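Local coordinates for protein berberine bridge enzyme-like 28 (Arabidopsis thaliana, PDB 5D79) that acts as an FAD-dependent oxidoreductase of the berberine bridge enzyme-like family and is involved in adaptation to salt stress, at residues His103-Ser108 with Lys123-Ile128; Lys165-Pro170 with Leu246-Ser251; Gln382-Arg387 with Glu456-Tyr461. All coordinates share one frame; numbering follows the deposited sequence.

Interaction 1: His103-Ser108 with Lys123-Ile128. With FAD (flavin-adenine dinucleotide), chain E.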
loop_
_atom_site.group_PDB
_atom_site.type_symbol
_atom_site.label_atom_id
_atom_site.label_comp_id
_atom_site.label_asym_id
_atom_site.label_seq_id
_atom_site.Cartn_x
_atom_site.Cartn_y
_atom_site.Cartn_z
ATOM N N HIS A 103 -6.775 -8.055 -22.912
ATOM C CA HIS A 103 -6.561 -7.170 -21.785
ATOM C C HIS A 103 -5.884 -7.948 -20.661
ATOM O O HIS A 103 -6.217 -9.106 -20.445
ATOM C CB HIS A 103 -7.908 -6.605 -21.347
ATOM C CG HIS A 103 -7.834 -5.682 -20.182
ATOM N ND1 HIS A 103 -6.905 -4.669 -20.094
ATOM C CD2 HIS A 103 -8.585 -5.605 -19.059
ATOM C CE1 HIS A 103 -7.080 -4.016 -18.959
ATOM N NE2 HIS A 103 -8.094 -4.563 -18.313
ATOM N N VAL A 104 -4.924 -7.347 -19.962
ATOM C CA VAL A 104 -4.284 -8.045 -18.844
ATOM C C VAL A 104 -4.325 -7.255 -17.550
ATOM O O VAL A 104 -4.550 -6.048 -17.554
ATOM C CB VAL A 104 -2.807 -8.382 -19.129
ATOM C CG1 VAL A 104 -2.677 -9.129 -20.444
ATOM C CG2 VAL A 104 -1.961 -7.123 -19.132
ATOM N N ARG A 105 -4.110 -7.960 -16.442
ATOM C CA ARG A 105 -3.900 -7.339 -15.143
ATOM C C ARG A 105 -2.662 -7.950 -14.515
ATOM O O ARG A 105 -2.429 -9.136 -14.663
ATOM C CB ARG A 105 -5.111 -7.533 -14.236
ATOM C CG ARG A 105 -6.345 -6.775 -14.681
ATOM C CD ARG A 105 -6.125 -5.272 -14.650
ATOM N NE ARG A 105 -7.220 -4.567 -15.307
ATOM C CZ ARG A 105 -8.272 -4.053 -14.679
ATOM N NH1 ARG A 105 -8.373 -4.148 -13.358
ATOM N NH2 ARG A 105 -9.217 -3.429 -15.369
ATOM N N THR A 106 -1.865 -7.141 -13.820
ATOM C CA THR A 106 -0.625 -7.630 -13.221
ATOM C C THR A 106 -0.726 -7.773 -11.703
ATOM O O THR A 106 -1.025 -6.810 -10.998
ATOM C CB THR A 106 0.546 -6.702 -13.538
ATOM O OG1 THR A 106 0.797 -6.725 -14.940
ATOM C CG2 THR A 106 1.798 -7.155 -12.802
ATOM N N ARG A 107 -0.460 -8.974 -11.198
ATOM C CA ARG A 107 -0.517 -9.201 -9.762
ATOM C C ARG A 107 0.853 -9.524 -9.180
ATOM O O ARG A 107 1.570 -10.370 -9.707
ATOM C CB ARG A 107 -1.496 -10.329 -9.431
ATOM C CG ARG A 107 -1.670 -10.540 -7.940
ATOM C CD ARG A 107 -2.904 -11.339 -7.603
ATOM N NE ARG A 107 -2.762 -12.740 -7.965
ATOM C CZ ARG A 107 -3.726 -13.640 -7.840
ATOM N NH1 ARG A 107 -4.911 -13.277 -7.368
ATOM N NH2 ARG A 107 -3.498 -14.903 -8.187
ATOM N N SER A 108 1.213 -8.841 -8.092
ATOM C CA SER A 108 2.395 -9.211 -7.310
ATOM C C SER A 108 1.996 -10.093 -6.131
ATOM O O SER A 108 2.181 -11.296 -6.174
ATOM C CB SER A 108 3.147 -7.975 -6.815
ATOM O OG SER A 108 3.667 -7.235 -7.902
ATOM N N LYS A 123 -14.996 -6.486 -19.290
ATOM C CA LYS A 123 -14.214 -6.948 -20.439
ATOM C C LYS A 123 -13.264 -8.077 -20.034
ATOM O O LYS A 123 -12.544 -7.969 -19.045
ATOM C CB LYS A 123 -13.434 -5.790 -21.083
ATOM C CG LYS A 123 -12.507 -4.996 -20.150
ATOM C CD LYS A 123 -11.870 -3.824 -20.895
ATOM C CE LYS A 123 -10.846 -3.071 -20.053
ATOM N NZ LYS A 123 -10.126 -2.007 -20.837
ATOM N N PRO A 124 -13.275 -9.175 -20.800
ATOM C CA PRO A 124 -12.443 -10.359 -20.532
ATOM C C PRO A 124 -10.947 -10.039 -20.427
ATOM O O PRO A 124 -10.434 -9.188 -21.157
ATOM C CB PRO A 124 -12.724 -11.260 -21.738
ATOM C CG PRO A 124 -14.079 -10.837 -22.211
ATOM C CD PRO A 124 -14.140 -9.360 -21.980
ATOM N N PHE A 125 -10.253 -10.727 -19.525
ATOM C CA PHE A 125 -8.863 -10.397 -19.242
ATOM C C PHE A 125 -8.040 -11.618 -18.873
ATOM O O PHE A 125 -8.569 -12.706 -18.680
ATOM C CB PHE A 125 -8.781 -9.365 -18.112
ATOM C CG PHE A 125 -9.140 -9.915 -16.757
ATOM C CD1 PHE A 125 -10.467 -10.127 -16.403
ATOM C CD2 PHE A 125 -8.151 -10.214 -15.828
ATOM C CE1 PHE A 125 -10.798 -10.633 -15.150
ATOM C CE2 PHE A 125 -8.480 -10.718 -14.573
ATOM C CZ PHE A 125 -9.803 -10.928 -14.237
ATOM N N ALA A 126 -6.735 -11.422 -18.780
ATOM C CA ALA A 126 -5.834 -12.437 -18.281
ATOM C C ALA A 126 -5.022 -11.830 -17.136
ATOM O O ALA A 126 -5.028 -10.608 -16.959
ATOM C CB ALA A 126 -4.937 -12.936 -19.389
ATOM N N VAL A 127 -4.331 -12.672 -16.366
ATOM C CA VAL A 127 -3.535 -12.213 -15.228
ATOM C C VAL A 127 -2.060 -12.569 -15.376
ATOM O O VAL A 127 -1.723 -13.712 -15.619
ATOM C CB VAL A 127 -4.053 -12.816 -13.891
ATOM C CG1 VAL A 127 -3.054 -12.579 -12.770
ATOM C CG2 VAL A 127 -5.411 -12.238 -13.524
ATOM N N ILE A 128 -1.188 -11.574 -15.242
ATOM C CA ILE A 128 0.252 -11.799 -15.098
ATOM C C ILE A 128 0.624 -11.849 -13.599
ATOM O O ILE A 128 0.863 -10.805 -12.973
ATOM C CB ILE A 128 1.090 -10.686 -15.793
ATOM C CG1 ILE A 128 0.559 -10.381 -17.195
ATOM C CG2 ILE A 128 2.556 -11.071 -15.856
ATOM C CD1 ILE A 128 1.206 -9.182 -17.833
HETATM P PA FAD E . -1.402 -6.178 -5.967
HETATM O O1A FAD E . -2.891 -6.408 -5.923
HETATM O O2A FAD E . -0.638 -7.371 -6.491
HETATM O O5B FAD E . -1.088 -4.843 -6.822
HETATM C C5B FAD E . -1.822 -3.644 -6.613
HETATM C C4B FAD E . -1.792 -2.712 -7.831
HETATM O O4B FAD E . -0.459 -2.586 -8.292
HETATM C C3B FAD E . -2.623 -3.271 -8.977
HETATM O O3B FAD E . -3.264 -2.237 -9.695
HETATM C C2B FAD E . -1.586 -3.973 -9.836
HETATM O O2B FAD E . -1.961 -4.034 -11.200
HETATM C C1B FAD E . -0.322 -3.156 -9.582
HETATM N N9A FAD E . 0.936 -3.926 -9.680
HETATM C C8A FAD E . 1.394 -4.942 -8.871
HETATM N N7A FAD E . 2.610 -5.339 -9.327
HETATM C C5A FAD E . 2.937 -4.595 -10.410
HETATM C C6A FAD E . 4.042 -4.572 -11.262
HETATM N N6A FAD E . 5.156 -5.223 -10.949
HETATM N N1A FAD E . 4.081 -3.670 -12.307
HETATM C C2A FAD E . 3.039 -2.792 -12.502
HETATM N N3A FAD E . 1.946 -2.822 -11.658
HETATM C C4A FAD E . 1.893 -3.703 -10.633
HETATM N N1 FAD E . 0.057 0.346 2.210
HETATM C C2 FAD E . 0.834 1.260 2.903
HETATM O O2 FAD E . 1.610 2.009 2.297
HETATM N N3 FAD E . 0.749 1.315 4.289
HETATM C C4 FAD E . -0.102 0.476 4.990
HETATM O O4 FAD E . -0.066 0.474 6.222
HETATM C C4X FAD E . -0.866 -0.458 4.290
HETATM N N5 FAD E . -1.627 -1.404 4.960
HETATM C C5X FAD E . -2.121 -2.498 4.265
HETATM C C6 FAD E . -2.672 -3.591 4.933
HETATM C C7 FAD E . -3.173 -4.682 4.219
HETATM C C7M FAD E . -3.773 -5.846 4.949
HETATM C C8 FAD E . -3.083 -4.706 2.826
HETATM C C8M FAD E . -3.636 -5.854 2.033
HETATM C C9 FAD E . -2.537 -3.616 2.159
HETATM C C9A FAD E . -2.103 -2.492 2.869
HETATM N N10 FAD E . -1.589 -1.387 2.208
HETATM C C10 FAD E . -0.752 -0.532 2.897
HETATM C "C1'" FAD E . -1.873 -1.171 0.753
HETATM C "C2'" FAD E . -0.844 -1.800 -0.167
HETATM O "O2'" FAD E . 0.388 -1.133 -0.006
HETATM C "C3'" FAD E . -1.365 -1.673 -1.594
HETATM O "O3'" FAD E . -2.528 -2.463 -1.714
HETATM C "C4'" FAD E . -0.372 -2.179 -2.612
HETATM O "O4'" FAD E . -0.628 -1.588 -3.859
HETATM C "C5'" FAD E . -0.557 -3.669 -2.793
HETATM O "O5'" FAD E . 0.569 -4.186 -3.463
HETATM P P FAD E . 0.549 -5.742 -3.849
HETATM O O1P FAD E . 1.675 -6.049 -4.799
HETATM O O2P FAD E . 0.626 -6.605 -2.614
HETATM O O3P FAD E . -0.941 -5.835 -4.462
#
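Val104 pairs with Ala126, Arg105 with Val127 and Thr106 with Ile128 in a parallel ladder. Arg105 N gives to Ala126 O at 2.8 Å, and Arg105 O accepts from Ile128 N at 2.8 Å. Both backbone polar atoms of Arg105 thus serve the partner strand. Bonds from Ala126 N to His103 O and from Arg107 N to Ile128 O extend the run at its ends. In the second the donor sits 40° out of the carbonyl plane. On the face shared by Val104, Thr106 and Ile128, Ile128 CD1 lies 4.0 Å from Val104 CG2 and 3.8 Å from Thr106 OG1. Lys123 lays CE over one face of the His103 ring, 3.7 Å from its centroid, a CH-pi contact. Arg105 NH2 lies in the plane of that ring, at its edge, and gives a weak bond to His103 NE2 (3.3 Å). Arg105 also bonds Leu116 O through NH1 and salt-bridges Glu523 through NH2. FAD binds at the strand's C-terminal end. Thr106 O, within the ladder, accepts from ribose O2B at 2.9 Å. Just beyond, Ser108 OG is hydrogen-bonded to adenine N7A (2.6 Å) and Thr149 O, and Ser108 N to phosphate O2A. Helix 87-100 covers Val104 and Ile128, and Val238 of strand 238-248 touches Thr106 and Ile128. Strand 125-129 lies between 80-82 and 103-107, the latter outermost in this sheet within the chain.

Interaction 2: Lys165-Pro170 with Leu246-Ser251; sequences KSLAFP and LVDVPS
A two-residue strand, Leu167-Ala168, pairs antiparallel with the end of strand 238-248 in the PCMH-type FAD-binding region. Ala168 and Val247 form the hydrogen-bonded pair. Ala168 N gives to Val247 O at 2.9 Å, in the carbonyl plane, and Val247 N returns a bond to Ala168 O at 3.0 Å. Leu167 and Asp248 are the non-hydrogen-bonded pair. Beyond it Val249 N points almost straight at Ser166 O (3.1 Å, 175° at the hydrogen), but it comes in well above the carbonyl plane. Leu167 crosses Leu246 at about a right angle, their CD1 atoms 3.7 Å apart. Its CD2 lies beside the Asp248 carboxylate, 3.4 Å from OD1. That oxygen is held by a salt bridge to Arg143. On the other face Ala168 CB meets Val249 CG1 at 3.7 Å. Val247 keeps CG2 between its backbone N and carbonyl carbon (chi1 -63° for CG1), and this branch reaches toward Pro170 CD, 4.0 Å away. Trp336 of helix 336-343 packs on Ala168 and Val249. Ile160 of helix 153-163 touches Phe169 and Leu246. The arrangement is a short antiparallel beta ladder, through which the segment after helix 153-163 joins the sheet of this FAD-binding fold.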
loop_
_atom_site.group_PDB
_atom_site.type_symbol
_atom_site.label_atom_id
_atom_site.label_comp_id
_atom_site.label_asym_id
_atom_site.label_seq_id
_atom_site.Cartn_x
_atom_site.Cartn_y
_atom_site.Cartn_z
ATOM N N LYS A 165 22.175 -5.931 10.923
ATOM C CA LYS A 165 21.294 -5.268 11.875
ATOM C C LYS A 165 21.354 -3.730 11.762
ATOM O O LYS A 165 20.597 -3.015 12.427
ATOM C CB LYS A 165 21.648 -5.708 13.296
ATOM C CG LYS A 165 21.696 -7.208 13.475
ATOM C CD LYS A 165 20.327 -7.847 13.232
ATOM C CE LYS A 165 20.385 -9.362 13.370
ATOM N NZ LYS A 165 19.170 -10.033 12.833
ATOM N N SER A 166 22.244 -3.217 10.919
ATOM C CA SER A 166 22.436 -1.775 10.832
ATOM C C SER A 166 21.837 -1.155 9.556
ATOM O O SER A 166 22.067 0.017 9.267
ATOM C CB SER A 166 23.931 -1.440 10.931
ATOM O OG SER A 166 24.667 -2.016 9.865
ATOM N N LEU A 167 21.072 -1.934 8.799
ATOM C CA LEU A 167 20.390 -1.408 7.622
ATOM C C LEU A 167 18.920 -1.779 7.635
ATOM O O LEU A 167 18.515 -2.740 8.289
ATOM C CB LEU A 167 21.029 -1.918 6.332
ATOM C CG LEU A 167 22.429 -1.443 5.944
ATOM C CD1 LEU A 167 22.774 -1.963 4.553
ATOM C CD2 LEU A 167 22.529 0.059 6.003
ATOM N N ALA A 168 18.129 -1.007 6.902
ATOM C CA ALA A 168 16.688 -1.197 6.841
ATOM C C ALA A 168 16.154 -0.724 5.498
ATOM O O ALA A 168 16.902 -0.249 4.645
ATOM C CB ALA A 168 15.993 -0.442 7.982
ATOM N N PHE A 169 14.855 -0.858 5.301
ATOM C CA PHE A 169 14.247 -0.225 4.164
ATOM C C PHE A 169 12.879 0.271 4.587
ATOM O O PHE A 169 12.146 -0.444 5.265
ATOM C CB PHE A 169 14.161 -1.174 2.964
ATOM C CG PHE A 169 13.687 -0.492 1.720
ATOM C CD1 PHE A 169 14.544 0.323 0.999
ATOM C CD2 PHE A 169 12.370 -0.618 1.300
ATOM C CE1 PHE A 169 14.103 0.988 -0.127
ATOM C CE2 PHE A 169 11.919 0.045 0.165
ATOM C CZ PHE A 169 12.782 0.840 -0.547
ATOM N N PRO A 170 12.542 1.515 4.204
ATOM C CA PRO A 170 11.288 2.151 4.600
ATOM C C PRO A 170 10.101 1.727 3.726
ATOM O O PRO A 170 9.850 2.353 2.703
ATOM C CB PRO A 170 11.597 3.636 4.424
ATOM C CG PRO A 170 12.571 3.665 3.288
ATOM C CD PRO A 170 13.403 2.428 3.426
ATOM N N LEU A 246 19.320 1.072 0.556
ATOM C CA LEU A 246 19.174 0.682 1.959
ATOM C C LEU A 246 19.551 1.835 2.893
ATOM O O LEU A 246 20.502 2.563 2.634
ATOM C CB LEU A 246 20.024 -0.555 2.260
ATOM C CG LEU A 246 19.701 -1.807 1.422
ATOM C CD1 LEU A 246 20.621 -2.983 1.762
ATOM C CD2 LEU A 246 18.222 -2.216 1.533
ATOM N N VAL A 247 18.792 2.007 3.973
ATOM C CA VAL A 247 18.974 3.151 4.856
ATOM C C VAL A 247 19.536 2.693 6.185
ATOM O O VAL A 247 19.412 1.530 6.555
ATOM C CB VAL A 247 17.656 3.927 5.075
ATOM C CG1 VAL A 247 17.158 4.506 3.746
ATOM C CG2 VAL A 247 16.607 3.041 5.711
ATOM N N ASP A 248 20.165 3.610 6.904
ATOM C CA ASP A 248 20.897 3.234 8.101
ATOM C C ASP A 248 20.002 3.269 9.318
ATOM O O ASP A 248 19.158 4.143 9.464
ATOM C CB ASP A 248 22.107 4.149 8.314
ATOM C CG ASP A 248 23.036 4.183 7.114
ATOM O OD1 ASP A 248 23.696 3.167 6.840
ATOM O OD2 ASP A 248 23.118 5.235 6.446
ATOM N N VAL A 249 20.195 2.290 10.181
ATOM C CA VAL A 249 19.523 2.248 11.457
ATOM C C VAL A 249 20.533 1.803 12.476
ATOM O O VAL A 249 21.467 1.066 12.162
ATOM C CB VAL A 249 18.295 1.270 11.479
ATOM C CG1 VAL A 249 17.110 1.848 10.723
ATOM C CG2 VAL A 249 18.657 -0.101 10.943
ATOM N N PRO A 250 20.366 2.255 13.713
ATOM C CA PRO A 250 21.177 1.696 14.794
ATOM C C PRO A 250 20.813 0.238 15.093
ATOM O O PRO A 250 19.673 -0.174 14.929
ATOM C CB PRO A 250 20.852 2.609 15.980
ATOM C CG PRO A 250 20.384 3.873 15.348
ATOM C CD PRO A 250 19.620 3.439 14.138
ATOM N N SER A 251 21.796 -0.530 15.539
ATOM C CA SER A 251 21.576 -1.903 15.932
ATOM C C SER A 251 20.571 -1.976 17.090
ATOM O O SER A 251 19.943 -3.008 17.320
ATOM C CB SER A 251 22.910 -2.553 16.313
ATOM O OG SER A 251 23.896 -2.292 15.322
HETATM O O HOH W 1 18.734 -2.457 13.901
#

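Interaction 3: Gln382-Arg387 with Glu456-Tyr461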
loop_
_atom_site.group_PDB
_atom_site.type_symbol
_atom_site.label_atom_id
_atom_site.label_comp_id
_atom_site.label_asym_id
_atom_site.label_seq_id
_atom_site.Cartn_x
_atom_site.Cartn_y
_atom_site.Cartn_z
ATOM N N GLN A 382 -14.479 12.673 19.506
ATOM C CA GLN A 382 -15.444 11.927 20.303
ATOM C C GLN A 382 -16.405 11.149 19.419
ATOM O O GLN A 382 -16.772 10.026 19.737
ATOM C CB GLN A 382 -16.215 12.866 21.227
ATOM C CG GLN A 382 -15.309 13.635 22.170
ATOM C CD GLN A 382 -16.071 14.568 23.076
ATOM O OE1 GLN A 382 -15.994 14.460 24.300
ATOM N NE2 GLN A 382 -16.822 15.492 22.482
ATOM N N GLU A 383 -16.796 11.742 18.300
ATOM C CA GLU A 383 -17.773 11.108 17.428
ATOM C C GLU A 383 -17.211 9.884 16.731
ATOM O O GLU A 383 -17.897 8.869 16.603
ATOM C CB GLU A 383 -18.293 12.096 16.384
ATOM C CG GLU A 383 -19.138 11.464 15.271
ATOM C CD GLU A 383 -20.445 10.863 15.748
ATOM O OE1 GLU A 383 -20.848 11.071 16.910
ATOM O OE2 GLU A 383 -21.086 10.177 14.938
ATOM N N ILE A 384 -15.970 9.968 16.269
ATOM C CA ILE A 384 -15.405 8.836 15.551
ATOM C C ILE A 384 -15.087 7.722 16.553
ATOM O O ILE A 384 -15.132 6.543 16.205
ATOM C CB ILE A 384 -14.161 9.234 14.703
ATOM C CG1 ILE A 384 -13.014 9.745 15.568
ATOM C CG2 ILE A 384 -14.543 10.292 13.656
ATOM C CD1 ILE A 384 -11.760 10.007 14.764
ATOM N N TRP A 385 -14.816 8.099 17.801
ATOM C CA TRP A 385 -14.737 7.134 18.900
ATOM C C TRP A 385 -16.092 6.443 19.088
ATOM O O TRP A 385 -16.176 5.216 19.215
ATOM C CB TRP A 385 -14.306 7.824 20.203
ATOM C CG TRP A 385 -14.194 6.899 21.384
ATOM C CD1 TRP A 385 -15.211 6.242 22.022
ATOM C CD2 TRP A 385 -12.997 6.548 22.079
ATOM N NE1 TRP A 385 -14.714 5.494 23.063
ATOM C CE2 TRP A 385 -13.359 5.666 23.119
ATOM C CE3 TRP A 385 -11.653 6.891 21.923
ATOM C CZ2 TRP A 385 -12.426 5.130 23.997
ATOM C CZ3 TRP A 385 -10.732 6.366 22.799
ATOM C CH2 TRP A 385 -11.120 5.494 23.821
ATOM N N ARG A 386 -17.150 7.249 19.108
ATOM C CA ARG A 386 -18.501 6.739 19.277
ATOM C C ARG A 386 -18.866 5.728 18.188
ATOM O O ARG A 386 -19.484 4.712 18.464
ATOM C CB ARG A 386 -19.511 7.887 19.279
ATOM C CG ARG A 386 -20.932 7.433 19.505
ATOM C CD ARG A 386 -21.916 8.534 19.198
ATOM N NE ARG A 386 -22.092 8.718 17.762
ATOM C CZ ARG A 386 -22.797 7.898 16.989
ATOM N NH1 ARG A 386 -23.379 6.828 17.508
ATOM N NH2 ARG A 386 -22.912 8.141 15.692
ATOM N N ARG A 387 -18.477 5.997 16.952
ATOM C CA ARG A 387 -18.884 5.126 15.862
ATOM C C ARG A 387 -18.205 3.745 15.937
ATOM O O ARG A 387 -18.728 2.762 15.428
ATOM C CB ARG A 387 -18.619 5.819 14.519
ATOM C CG ARG A 387 -19.689 6.877 14.158
ATOM C CD ARG A 387 -19.148 7.911 13.188
ATOM N NE ARG A 387 -20.125 8.935 12.821
ATOM C CZ ARG A 387 -20.858 8.887 11.718
ATOM N NH1 ARG A 387 -21.722 9.850 11.444
ATOM N NH2 ARG A 387 -20.729 7.862 10.891
ATOM N N GLU A 456 -17.935 10.214 5.392
ATOM C CA GLU A 456 -18.816 11.350 5.146
ATOM C C GLU A 456 -18.784 12.310 6.345
ATOM O O GLU A 456 -18.727 13.529 6.169
ATOM C CB GLU A 456 -20.251 10.889 4.860
ATOM C CG GLU A 456 -20.423 10.145 3.544
ATOM C CD GLU A 456 -19.896 10.915 2.352
ATOM O OE1 GLU A 456 -20.323 12.068 2.158
ATOM O OE2 GLU A 456 -19.048 10.372 1.610
ATOM N N PHE A 457 -18.794 11.758 7.554
ATOM C CA PHE A 457 -18.780 12.597 8.728
ATOM C C PHE A 457 -17.528 13.463 8.759
ATOM O O PHE A 457 -17.583 14.624 9.166
ATOM C CB PHE A 457 -18.860 11.787 10.023
ATOM C CG PHE A 457 -18.557 12.617 11.238
ATOM C CD1 PHE A 457 -19.475 13.560 11.691
ATOM C CD2 PHE A 457 -17.336 12.513 11.884
ATOM C CE1 PHE A 457 -19.195 14.364 12.784
ATOM C CE2 PHE A 457 -17.051 13.319 12.978
ATOM C CZ PHE A 457 -17.985 14.248 13.427
ATOM N N MET A 458 -16.407 12.902 8.318
ATOM C CA MET A 458 -15.110 13.571 8.448
ATOM C C MET A 458 -14.870 14.670 7.411
ATOM O O MET A 458 -13.878 15.384 7.504
ATOM C CB MET A 458 -13.979 12.541 8.364
ATOM C CG MET A 458 -13.839 11.673 9.592
ATOM S SD MET A 458 -13.223 12.607 11.005
ATOM C CE MET A 458 -11.580 13.026 10.438
ATOM N N THR A 459 -15.772 14.800 6.438
ATOM C CA THR A 459 -15.621 15.750 5.331
ATOM C C THR A 459 -15.163 17.168 5.751
ATOM O O THR A 459 -14.146 17.650 5.254
ATOM C CB THR A 459 -16.936 15.868 4.530
ATOM O OG1 THR A 459 -17.338 14.574 4.057
ATOM C CG2 THR A 459 -16.764 16.822 3.350
ATOM N N PRO A 460 -15.877 17.832 6.683
ATOM C CA PRO A 460 -15.461 19.206 6.977
ATOM C C PRO A 460 -14.100 19.357 7.647
ATOM O O PRO A 460 -13.660 20.480 7.804
ATOM C CB PRO A 460 -16.549 19.687 7.935
ATOM C CG PRO A 460 -16.969 18.469 8.638
ATOM C CD PRO A 460 -16.973 17.413 7.578
ATOM N N TYR A 461 -13.458 18.263 8.041
ATOM C CA TYR A 461 -12.273 18.332 8.888
ATOM C C TYR A 461 -10.984 17.928 8.171
ATOM O O TYR A 461 -9.885 18.121 8.696
ATOM C CB TYR A 461 -12.466 17.447 10.117
ATOM C CG TYR A 461 -13.776 17.653 10.845
ATOM C CD1 TYR A 461 -14.069 18.872 11.438
ATOM C CD2 TYR A 461 -14.711 16.617 10.964
ATOM C CE1 TYR A 461 -15.259 19.071 12.115
ATOM C CE2 TYR A 461 -15.913 16.810 11.648
ATOM C CZ TYR A 461 -16.174 18.046 12.220
ATOM O OH TYR A 461 -17.341 18.285 12.905
#
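Glu383 meets Phe457 with its aliphatic carbons and turns its carboxylate to its own helix. Glu383 CG sits over one face of the phenyl ring, 3.6 Å from the centroid and 16° off the ring normal, a CH-pi contact. It is displaced toward the rim, with Phe457 CZ the closest ring atom at 3.5 Å. With CG anti to the backbone N (chi1 170°), CG reaches the ring; the bend at chi2 (65°) turns the carboxylate back to the arginines. Arg386 grips that carboxylate side-on with two nitrogens. Its NE bonds to Glu383 OE1 at 2.8 Å, and its NH2 bonds to Glu383 OE2 at 2.8 Å. Both oxygens are met on their syn sides. Arg387 NE reaches Glu383 OE2 from the anti side at 2.6 Å, so this one oxygen accepts two charged donors. Phe457 CB lies over one face of the Arg387 guanidinium, 3.7 Å from NH1. An alanine in place of Glu383 would probably take CG off the ring face and leave Arg386 and Arg387 without their shared acid, with Arg387 NE no longer fixed. Ile384 CG2 adds apolar contact, 4.0 Å from Phe457 CD2 and 3.8 Å from Met458 SD. Ser453 OG and Trp450 NE1 of helix 441-458 bond to Arg387 NH2 and Arg387 O, which ties the two helices further. No hydrogen bond joins segments 382-387 and 456-461. The contact rests on carbon and pi surfaces, and the salt-bridge network probably holds Glu383 and Arg387 in the poses that Phe457 meets.

Overall arrangement
The three contacts follow one another along the chain, each closing before the next opens. None touches another, and their centres are 36 to 38 Å apart. Interactions 1 and 2 both fall within the PCMH-type FAD-binding range, on opposite sides of the chain's centre. They belong to different sheets, but strand 238-248 connects them: it carries Leu246-Asp248, and its Val238 packs on interaction 1. The side chain of Pro170 is about 10 Å from the bound FAD. Interaction 3 joins helices 378-388 and 441-458, with nearest atoms about 23 Å from interaction 1 and 25 Å from interaction 2. Interaction 1 thus lines the FAD pocket, while the others join parts of the fold away from annotated sites.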